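Local coordinates for protein 2-ON-2 hemoglobin (Agrobacterium tumefaciens, PDB 2XYK) that binds a b-type heme and probably carries or otherwise handles oxygen as a group II truncated (2-on-2) hemoglobin, at residues A[24-29]-A[44-49]; A[20-25]-A[51-56]. One frame throughout, in Å; residues are numbered along the deposited sequence.

Contact 1: A[24-29]-A[44-49]. With HEM (protoporphyrin IX containing Fe), chain C.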
loop_
_atom_site.group_PDB
_atom_site.type_symbol
_atom_site.label_atom_id
_atom_site.label_comp_id
_atom_site.label_asym_id
_atom_site.label_seq_id
_atom_site.Cartn_x
_atom_site.Cartn_y
_atom_site.Cartn_z
ATOM N N ARG A 24 0.756 -1.574 9.961
ATOM C CA ARG A 24 2.053 -2.232 10.046
ATOM C C ARG A 24 3.044 -1.687 9.004
ATOM O O ARG A 24 4.239 -1.633 9.271
ATOM C CB ARG A 24 1.902 -3.760 9.890
ATOM C CG ARG A 24 3.213 -4.561 10.088
ATOM C CD ARG A 24 3.805 -4.303 11.514
ATOM N NE ARG A 24 5.013 -5.097 11.782
ATOM C CZ ARG A 24 5.980 -4.766 12.640
ATOM N NH1 ARG A 24 5.929 -3.625 13.314
ATOM N NH2 ARG A 24 7.020 -5.581 12.804
ATOM N N PHE A 25 2.547 -1.334 7.812
ATOM C CA PHE A 25 3.376 -0.743 6.737
ATOM C C PHE A 25 4.086 0.551 7.155
ATOM O O PHE A 25 5.291 0.673 6.984
ATOM C CB PHE A 25 2.510 -0.475 5.501
ATOM C CG PHE A 25 3.236 0.215 4.370
ATOM C CD1 PHE A 25 4.271 -0.427 3.687
ATOM C CD2 PHE A 25 2.848 1.495 3.955
ATOM C CE1 PHE A 25 4.942 0.210 2.618
ATOM C CE2 PHE A 25 3.517 2.137 2.895
ATOM C CZ PHE A 25 4.561 1.483 2.229
ATOM N N TYR A 26 3.328 1.516 7.688
ATOM C CA TYR A 26 3.889 2.807 8.115
ATOM C C TYR A 26 4.747 2.647 9.380
ATOM O O TYR A 26 5.747 3.332 9.528
ATOM C CB TYR A 26 2.794 3.888 8.262
ATOM C CG TYR A 26 2.276 4.299 6.896
ATOM C CD1 TYR A 26 3.039 5.084 6.064
ATOM C CD2 TYR A 26 1.063 3.817 6.412
ATOM C CE1 TYR A 26 2.608 5.412 4.791
ATOM C CE2 TYR A 26 0.609 4.159 5.155
ATOM C CZ TYR A 26 1.390 4.944 4.346
ATOM O OH TYR A 26 0.951 5.274 3.095
ATOM N N GLU A 27 4.369 1.716 10.258
ATOM C CA GLU A 27 5.199 1.354 11.425
ATOM C C GLU A 27 6.585 0.851 11.008
ATOM O O GLU A 27 7.614 1.374 11.469
ATOM C CB GLU A 27 4.484 0.280 12.239
ATOM C CG GLU A 27 5.083 -0.019 13.595
ATOM C CD GLU A 27 4.387 -1.221 14.276
ATOM O OE1 GLU A 27 3.615 -1.942 13.598
ATOM O OE2 GLU A 27 4.620 -1.440 15.496
ATOM N N LEU A 28 6.621 -0.158 10.133
ATOM C CA LEU A 28 7.909 -0.626 9.596
ATOM C C LEU A 28 8.677 0.517 8.904
ATOM O O LEU A 28 9.886 0.615 9.029
ATOM C CB LEU A 28 7.724 -1.826 8.652
ATOM C CG LEU A 28 7.267 -3.147 9.310
ATOM C CD1 LEU A 28 6.911 -4.169 8.249
ATOM C CD2 LEU A 28 8.311 -3.722 10.316
ATOM N N MET A 29 7.961 1.394 8.201
ATOM C CA MET A 29 8.598 2.487 7.464
ATOM C C MET A 29 9.235 3.487 8.432
ATOM O O MET A 29 10.283 4.044 8.156
ATOM C CB MET A 29 7.595 3.189 6.543
ATOM C CG MET A 29 8.277 4.121 5.544
ATOM S SD MET A 29 7.180 5.328 4.814
ATOM C CE MET A 29 6.042 4.241 3.958
ATOM N N ALA A 44 6.375 14.341 8.010
ATOM C CA ALA A 44 6.862 14.106 9.356
ATOM C C ALA A 44 5.792 13.432 10.212
ATOM O O ALA A 44 6.109 12.557 11.034
ATOM C CB ALA A 44 7.348 15.418 10.011
ATOM N N ASP A 45 4.525 13.797 9.987
ATOM C CA ASP A 45 3.410 13.079 10.606
ATOM C C ASP A 45 2.808 12.144 9.566
ATOM O O ASP A 45 2.219 12.609 8.563
ATOM C CB ASP A 45 2.347 14.063 11.150
ATOM C CG ASP A 45 1.136 13.355 11.799
ATOM O OD1 ASP A 45 1.018 12.103 11.756
ATOM O OD2 ASP A 45 0.285 14.070 12.372
ATOM N N LEU A 46 2.940 10.831 9.825
ATOM C CA LEU A 46 2.421 9.784 8.928
ATOM C C LEU A 46 0.896 9.539 8.968
ATOM O O LEU A 46 0.378 8.753 8.174
ATOM C CB LEU A 46 3.172 8.472 9.164
ATOM C CG LEU A 46 4.605 8.403 8.623
ATOM C CD1 LEU A 46 5.238 7.043 8.945
ATOM C CD2 LEU A 46 4.610 8.672 7.129
ATOM N N SER A 47 0.177 10.238 9.848
ATOM C CA SER A 47 -1.264 9.993 10.066
ATOM C C SER A 47 -2.130 10.140 8.804
ATOM O O SER A 47 -3.006 9.302 8.528
ATOM C CB SER A 47 -1.810 10.918 11.161
ATOM O OG SER A 47 -1.221 10.572 12.399
ATOM N N GLY A 48 -1.901 11.223 8.066
ATOM C CA GLY A 48 -2.670 11.497 6.850
ATOM C C GLY A 48 -2.299 10.545 5.722
ATOM O O GLY A 48 -3.166 10.199 4.909
ATOM N N SER A 49 -1.026 10.115 5.661
ATOM C CA SER A 49 -0.579 9.143 4.632
ATOM C C SER A 49 -1.269 7.804 4.856
ATOM O O SER A 49 -1.708 7.158 3.912
ATOM C CB SER A 49 0.932 8.884 4.708
ATOM O OG SER A 49 1.651 10.062 4.434
HETATM C CHA HEM C . 1.157 8.790 -1.417
HETATM C CHB HEM C . 5.815 7.212 -1.658
HETATM C CHC HEM C . 4.251 3.425 -4.319
HETATM C CHD HEM C . -0.305 4.418 -3.040
HETATM C C1A HEM C . 2.543 8.726 -1.318
HETATM C C2A HEM C . 3.414 9.771 -0.809
HETATM C C3A HEM C . 4.683 9.352 -0.879
HETATM C C4A HEM C . 4.683 8.004 -1.425
HETATM C CMA HEM C . 5.989 10.105 -0.465
HETATM C CAA HEM C . 2.885 11.131 -0.287
HETATM C CBA HEM C . 2.329 10.892 1.138
HETATM C CGA HEM C . 1.231 11.861 1.577
HETATM O O1A HEM C . 0.653 12.649 0.771
HETATM O O2A HEM C . 0.899 11.843 2.787
HETATM C C1B HEM C . 5.827 6.061 -2.432
HETATM C C2B HEM C . 6.976 5.279 -2.877
HETATM C C3B HEM C . 6.515 4.240 -3.609
HETATM C C4B HEM C . 5.069 4.326 -3.650
HETATM C CMB HEM C . 8.456 5.561 -2.565
HETATM C CAB HEM C . 7.310 3.112 -4.320
HETATM C CBB HEM C . 7.984 3.365 -5.445
HETATM C C1C HEM C . 2.895 3.327 -4.178
HETATM C C2C HEM C . 2.073 2.257 -4.676
HETATM C C3C HEM C . 0.804 2.507 -4.320
HETATM C C4C HEM C . 0.796 3.766 -3.587
HETATM C CMC HEM C . 2.660 1.068 -5.474
HETATM C CAC HEM C . -0.441 1.632 -4.644
HETATM C CBC HEM C . -0.466 0.324 -4.303
HETATM C C1D HEM C . -0.384 5.715 -2.567
HETATM C C2D HEM C . -1.601 6.468 -2.299
HETATM C C3D HEM C . -1.140 7.827 -1.799
HETATM C C4D HEM C . 0.301 7.776 -1.810
HETATM C CMD HEM C . -3.058 5.976 -2.477
HETATM C CAD HEM C . -2.028 9.023 -1.373
HETATM C CBD HEM C . -2.221 9.811 -2.674
HETATM C CGD HEM C . -2.911 11.134 -2.426
HETATM O O1D HEM C . -2.244 12.121 -2.014
HETATM O O2D HEM C . -4.140 11.175 -2.639
HETATM N NA HEM C . 3.346 7.662 -1.683
HETATM N NB HEM C . 4.687 5.432 -2.911
HETATM N NC HEM C . 2.096 4.235 -3.529
HETATM N ND HEM C . 0.699 6.518 -2.257
HETATM FE FE HEM C . 2.681 5.967 -2.624
HETATM O O HOH W 1 2.594 5.034 -0.931
#
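Tyr26 reaches from helix 14-31 and lies between Leu46, just ahead of helix 47-60 and near the base of the tyrosine side chain, and Ser49 in its first turn, near the phenol end. Tyr26 CB and Leu46 CD1 are 4.0 Å apart. The same methyl, Leu46 CD1, also rests 3.8 Å from the backbone O of Tyr26, while the other branch meets the ring obliquely, Leu46 CD2 standing 4.1 Å from Tyr26 CD1. Further along the ring, Tyr26 CE1 lies 3.9 Å from Ser49 CB. On one face the tyrosine carries its own neighbour, Phe25 CD2, over the ring centre. Ser49 is part of the heme-binding site: with OG set beside its backbone N (chi1 -63°), Ser49 OG donates a short hydrogen bond of 2.5 Å to the heme propionate oxygen HEM O2A. Asp45 caps the beginning of the helix, its OD1 accepting from the backbone N of Ser47 at 2.8 Å and also from the Ser47 hydroxyl. Here the B helix of a 2-on-2 globin meets the start of the E helix on the distal, water-bearing side of the heme, the C-terminal half of helix 14-31 joining the entry of helix 47-60. Beyond it, Tyr26 touches Glu50 and Phe53 of that helix, Leu46 touches Arg39 of helix 36-41, and Phe25 and Leu28 face helix 87-104.

Contact 2: A[20-25]-A[51-56]. With HEM (protoporphyrin IX containing Fe), chain C.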
loop_
_atom_site.group_PDB
_atom_site.type_symbol
_atom_site.label_atom_id
_atom_site.label_comp_id
_atom_site.label_asym_id
_atom_site.label_seq_id
_atom_site.Cartn_x
_atom_site.Cartn_y
_atom_site.Cartn_z
ATOM N N ALA A 20 -4.882 -3.422 9.615
ATOM C CA ALA A 20 -3.630 -3.967 10.181
ATOM C C ALA A 20 -2.489 -3.854 9.165
ATOM O O ALA A 20 -1.337 -3.538 9.510
ATOM C CB ALA A 20 -3.817 -5.429 10.620
ATOM N N LEU A 21 -2.822 -4.124 7.901
ATOM C CA LEU A 21 -1.839 -4.036 6.831
ATOM C C LEU A 21 -1.240 -2.632 6.770
ATOM O O LEU A 21 -0.034 -2.476 6.797
ATOM C CB LEU A 21 -2.460 -4.418 5.481
ATOM C CG LEU A 21 -1.569 -4.279 4.240
ATOM C CD1 LEU A 21 -0.390 -5.286 4.225
ATOM C CD2 LEU A 21 -2.433 -4.466 3.018
ATOM N N THR A 22 -2.096 -1.622 6.683
ATOM C CA THR A 22 -1.650 -0.253 6.456
ATOM C C THR A 22 -0.921 0.286 7.703
ATOM O O THR A 22 0.066 1.004 7.575
ATOM C CB THR A 22 -2.850 0.641 6.056
ATOM O OG1 THR A 22 -3.528 0.044 4.937
ATOM C CG2 THR A 22 -2.401 2.035 5.643
ATOM N N ARG A 23 -1.419 -0.068 8.898
ATOM C CA ARG A 23 -0.773 0.296 10.162
ATOM C C ARG A 23 0.616 -0.275 10.255
ATOM O O ARG A 23 1.541 0.446 10.629
ATOM C CB ARG A 23 -1.585 -0.142 11.391
ATOM C CG ARG A 23 -0.975 0.242 12.785
ATOM C CD ARG A 23 -1.050 1.758 13.075
ATOM N NE ARG A 23 -2.380 2.298 12.799
ATOM C CZ ARG A 23 -3.334 2.521 13.703
ATOM N NH1 ARG A 23 -3.138 2.278 14.999
ATOM N NH2 ARG A 23 -4.501 3.006 13.305
ATOM N N ARG A 24 0.756 -1.574 9.961
ATOM C CA ARG A 24 2.053 -2.232 10.046
ATOM C C ARG A 24 3.044 -1.687 9.004
ATOM O O ARG A 24 4.239 -1.633 9.271
ATOM C CB ARG A 24 1.902 -3.760 9.890
ATOM C CG ARG A 24 3.213 -4.561 10.088
ATOM C CD ARG A 24 3.805 -4.303 11.514
ATOM N NE ARG A 24 5.013 -5.097 11.782
ATOM C CZ ARG A 24 5.980 -4.766 12.640
ATOM N NH1 ARG A 24 5.929 -3.625 13.314
ATOM N NH2 ARG A 24 7.020 -5.581 12.804
ATOM N N PHE A 25 2.547 -1.334 7.812
ATOM C CA PHE A 25 3.376 -0.743 6.737
ATOM C C PHE A 25 4.086 0.551 7.155
ATOM O O PHE A 25 5.291 0.673 6.984
ATOM C CB PHE A 25 2.510 -0.475 5.501
ATOM C CG PHE A 25 3.236 0.215 4.370
ATOM C CD1 PHE A 25 4.271 -0.427 3.687
ATOM C CD2 PHE A 25 2.848 1.495 3.955
ATOM C CE1 PHE A 25 4.942 0.210 2.618
ATOM C CE2 PHE A 25 3.517 2.137 2.895
ATOM C CZ PHE A 25 4.561 1.483 2.229
ATOM N N ALA A 51 -4.151 7.230 6.531
ATOM C CA ALA A 51 -5.582 7.356 6.205
ATOM C C ALA A 51 -5.820 7.156 4.703
ATOM O O ALA A 51 -6.702 6.405 4.306
ATOM C CB ALA A 51 -6.126 8.734 6.664
ATOM N N LYS A 52 -5.022 7.838 3.869
ATOM C CA LYS A 52 -5.199 7.776 2.415
ATOM C C LYS A 52 -4.893 6.386 1.834
ATOM O O LYS A 52 -5.638 5.892 0.980
ATOM C CB LYS A 52 -4.375 8.857 1.719
ATOM C CG LYS A 52 -4.888 10.265 1.948
ATOM C CD LYS A 52 -4.123 11.267 1.131
ATOM C CE LYS A 52 -2.726 11.394 1.652
ATOM N NZ LYS A 52 -2.036 12.650 1.179
ATOM N N PHE A 53 -3.817 5.755 2.299
ATOM C CA PHE A 53 -3.418 4.435 1.790
ATOM C C PHE A 53 -4.429 3.378 2.203
ATOM O O PHE A 53 -4.791 2.521 1.410
ATOM C CB PHE A 53 -1.995 4.063 2.241
ATOM C CG PHE A 53 -1.349 2.964 1.411
ATOM C CD1 PHE A 53 -1.640 2.817 0.050
ATOM C CD2 PHE A 53 -0.444 2.086 1.994
ATOM C CE1 PHE A 53 -1.033 1.807 -0.723
ATOM C CE2 PHE A 53 0.168 1.052 1.232
ATOM C CZ PHE A 53 -0.110 0.927 -0.111
ATOM N N TYR A 54 -4.903 3.464 3.439
ATOM C CA TYR A 54 -5.941 2.574 3.927
ATOM C C TYR A 54 -7.203 2.695 3.055
ATOM O O TYR A 54 -7.758 1.674 2.645
ATOM C CB TYR A 54 -6.204 2.885 5.416
ATOM C CG TYR A 54 -7.539 2.477 5.937
ATOM C CD1 TYR A 54 -7.814 1.138 6.301
ATOM C CD2 TYR A 54 -8.542 3.430 6.102
ATOM C CE1 TYR A 54 -9.086 0.776 6.779
ATOM C CE2 TYR A 54 -9.789 3.090 6.579
ATOM C CZ TYR A 54 -10.063 1.770 6.921
ATOM O OH TYR A 54 -11.315 1.488 7.397
ATOM N N ASP A 55 -7.640 3.931 2.756
ATOM C CA ASP A 55 -8.798 4.158 1.872
ATOM C C ASP A 55 -8.519 3.657 0.454
ATOM O O ASP A 55 -9.392 3.060 -0.174
ATOM C CB ASP A 55 -9.158 5.653 1.762
ATOM C CG ASP A 55 -9.862 6.205 3.002
ATOM O OD1 ASP A 55 -10.248 5.415 3.916
ATOM O OD2 ASP A 55 -9.980 7.456 3.074
ATOM N N TYR A 56 -7.307 3.936 -0.051
ATOM C CA TYR A 56 -6.915 3.473 -1.380
ATOM C C TYR A 56 -6.960 1.944 -1.430
ATOM O O TYR A 56 -7.482 1.376 -2.373
ATOM C CB TYR A 56 -5.518 3.953 -1.804
ATOM C CG TYR A 56 -5.120 3.377 -3.162
ATOM C CD1 TYR A 56 -5.542 3.993 -4.328
ATOM C CD2 TYR A 56 -4.413 2.166 -3.272
ATOM C CE1 TYR A 56 -5.248 3.456 -5.593
ATOM C CE2 TYR A 56 -4.102 1.605 -4.553
ATOM C CZ TYR A 56 -4.523 2.287 -5.691
ATOM O OH TYR A 56 -4.261 1.821 -6.954
HETATM C CHA HEM C . 1.157 8.790 -1.417
HETATM C CHB HEM C . 5.815 7.212 -1.658
HETATM C CHC HEM C . 4.251 3.425 -4.319
HETATM C CHD HEM C . -0.305 4.418 -3.040
HETATM C C1A HEM C . 2.543 8.726 -1.318
HETATM C C2A HEM C . 3.414 9.771 -0.809
HETATM C C3A HEM C . 4.683 9.352 -0.879
HETATM C C4A HEM C . 4.683 8.004 -1.425
HETATM C CMA HEM C . 5.989 10.105 -0.465
HETATM C CAA HEM C . 2.885 11.131 -0.287
HETATM C CBA HEM C . 2.329 10.892 1.138
HETATM C CGA HEM C . 1.231 11.861 1.577
HETATM O O1A HEM C . 0.653 12.649 0.771
HETATM O O2A HEM C . 0.899 11.843 2.787
HETATM C C1B HEM C . 5.827 6.061 -2.432
HETATM C C2B HEM C . 6.976 5.279 -2.877
HETATM C C3B HEM C . 6.515 4.240 -3.609
HETATM C C4B HEM C . 5.069 4.326 -3.650
HETATM C CMB HEM C . 8.456 5.561 -2.565
HETATM C CAB HEM C . 7.310 3.112 -4.320
HETATM C CBB HEM C . 7.984 3.365 -5.445
HETATM C C1C HEM C . 2.895 3.327 -4.178
HETATM C C2C HEM C . 2.073 2.257 -4.676
HETATM C C3C HEM C . 0.804 2.507 -4.320
HETATM C C4C HEM C . 0.796 3.766 -3.587
HETATM C CMC HEM C . 2.660 1.068 -5.474
HETATM C CAC HEM C . -0.441 1.632 -4.644
HETATM C CBC HEM C . -0.466 0.324 -4.303
HETATM C C1D HEM C . -0.384 5.715 -2.567
HETATM C C2D HEM C . -1.601 6.468 -2.299
HETATM C C3D HEM C . -1.140 7.827 -1.799
HETATM C C4D HEM C . 0.301 7.776 -1.810
HETATM C CMD HEM C . -3.058 5.976 -2.477
HETATM C CAD HEM C . -2.028 9.023 -1.373
HETATM C CBD HEM C . -2.221 9.811 -2.674
HETATM C CGD HEM C . -2.911 11.134 -2.426
HETATM O O1D HEM C . -2.244 12.121 -2.014
HETATM O O2D HEM C . -4.140 11.175 -2.639
HETATM N NA HEM C . 3.346 7.662 -1.683
HETATM N NB HEM C . 4.687 5.432 -2.911
HETATM N NC HEM C . 2.096 4.235 -3.529
HETATM N ND HEM C . 0.699 6.518 -2.257
HETATM FE FE HEM C . 2.681 5.967 -2.624
HETATM O O HOH W 1 2.594 5.034 -0.931
#
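The antiparallel B/E helix pair, one half of the 2-on-2 globin sandwich, is closed here by Thr22 and Phe25 of helix 14-31 against Phe53 and Tyr54 of helix 47-60. The short axes approach to 9.4 Å at 145°, and Thr22 stands where the backbones come nearest. Lying anti to the backbone N, its methyl Thr22 CG2 reaches 3.6 Å from Tyr54 N and 4.0 Å from Phe53 CB. The hydroxyl, Thr22 OG1, packs beside Tyr54 CA while hydrogen-bonding Val18 O in its own helix. One turn on, Phe25 CD2 meets Phe53 CE2 at 3.8 Å; the ring planes are oblique, at 54°. The CD1/CE1 side of Phe53 meets the cofactor, with Phe53 CE1 3.6 Å from the meso carbon HEM CHD. Tyr56 covers the heme rim, its CB 3.3 Å from the methyl HEM CMD. Lys52 leaves its helix on the side turned from segment 20-25, and its chain bends at chi3 (-69°) to the propionates, where NZ donates hydrogen bonds to HEM O1A (2.7 Å) and, longer, to HEM O1D. Between segments 20-25 and 51-56 the side-chain packing is thus largely apolar, with Arg23-Glu50 and Tyr54-Asp15 tying the helices at its margin, whereas two anionic carboxylates at the heme edge would probably favour a protonated Lys52, which in turn offsets part of their charge.

How the contacts relate
Both contacts join helix 14-31 to the 47-60 region, and their first segments overlap there, where Phe25 touches across contact 2 and flanks Tyr26 in contact 1. Contact 2 lies deeper, its centre about 6 Å from that of the chain against about 11 Å for contact 1. They meet where Tyr26 OH packs 3.3 Å from Phe53 CB. Contact 1 takes in the approach to the second helix, including solvent-exposed capping residues; contact 2 is a true helix-helix seam of a methyl and aromatic rings. Each supplies a hydrogen-bond donor to the same heme propionate, a neutral hydroxyl in contact 1 and an amine, probably charged, in contact 2, with Lys52 bridging to the second propionate.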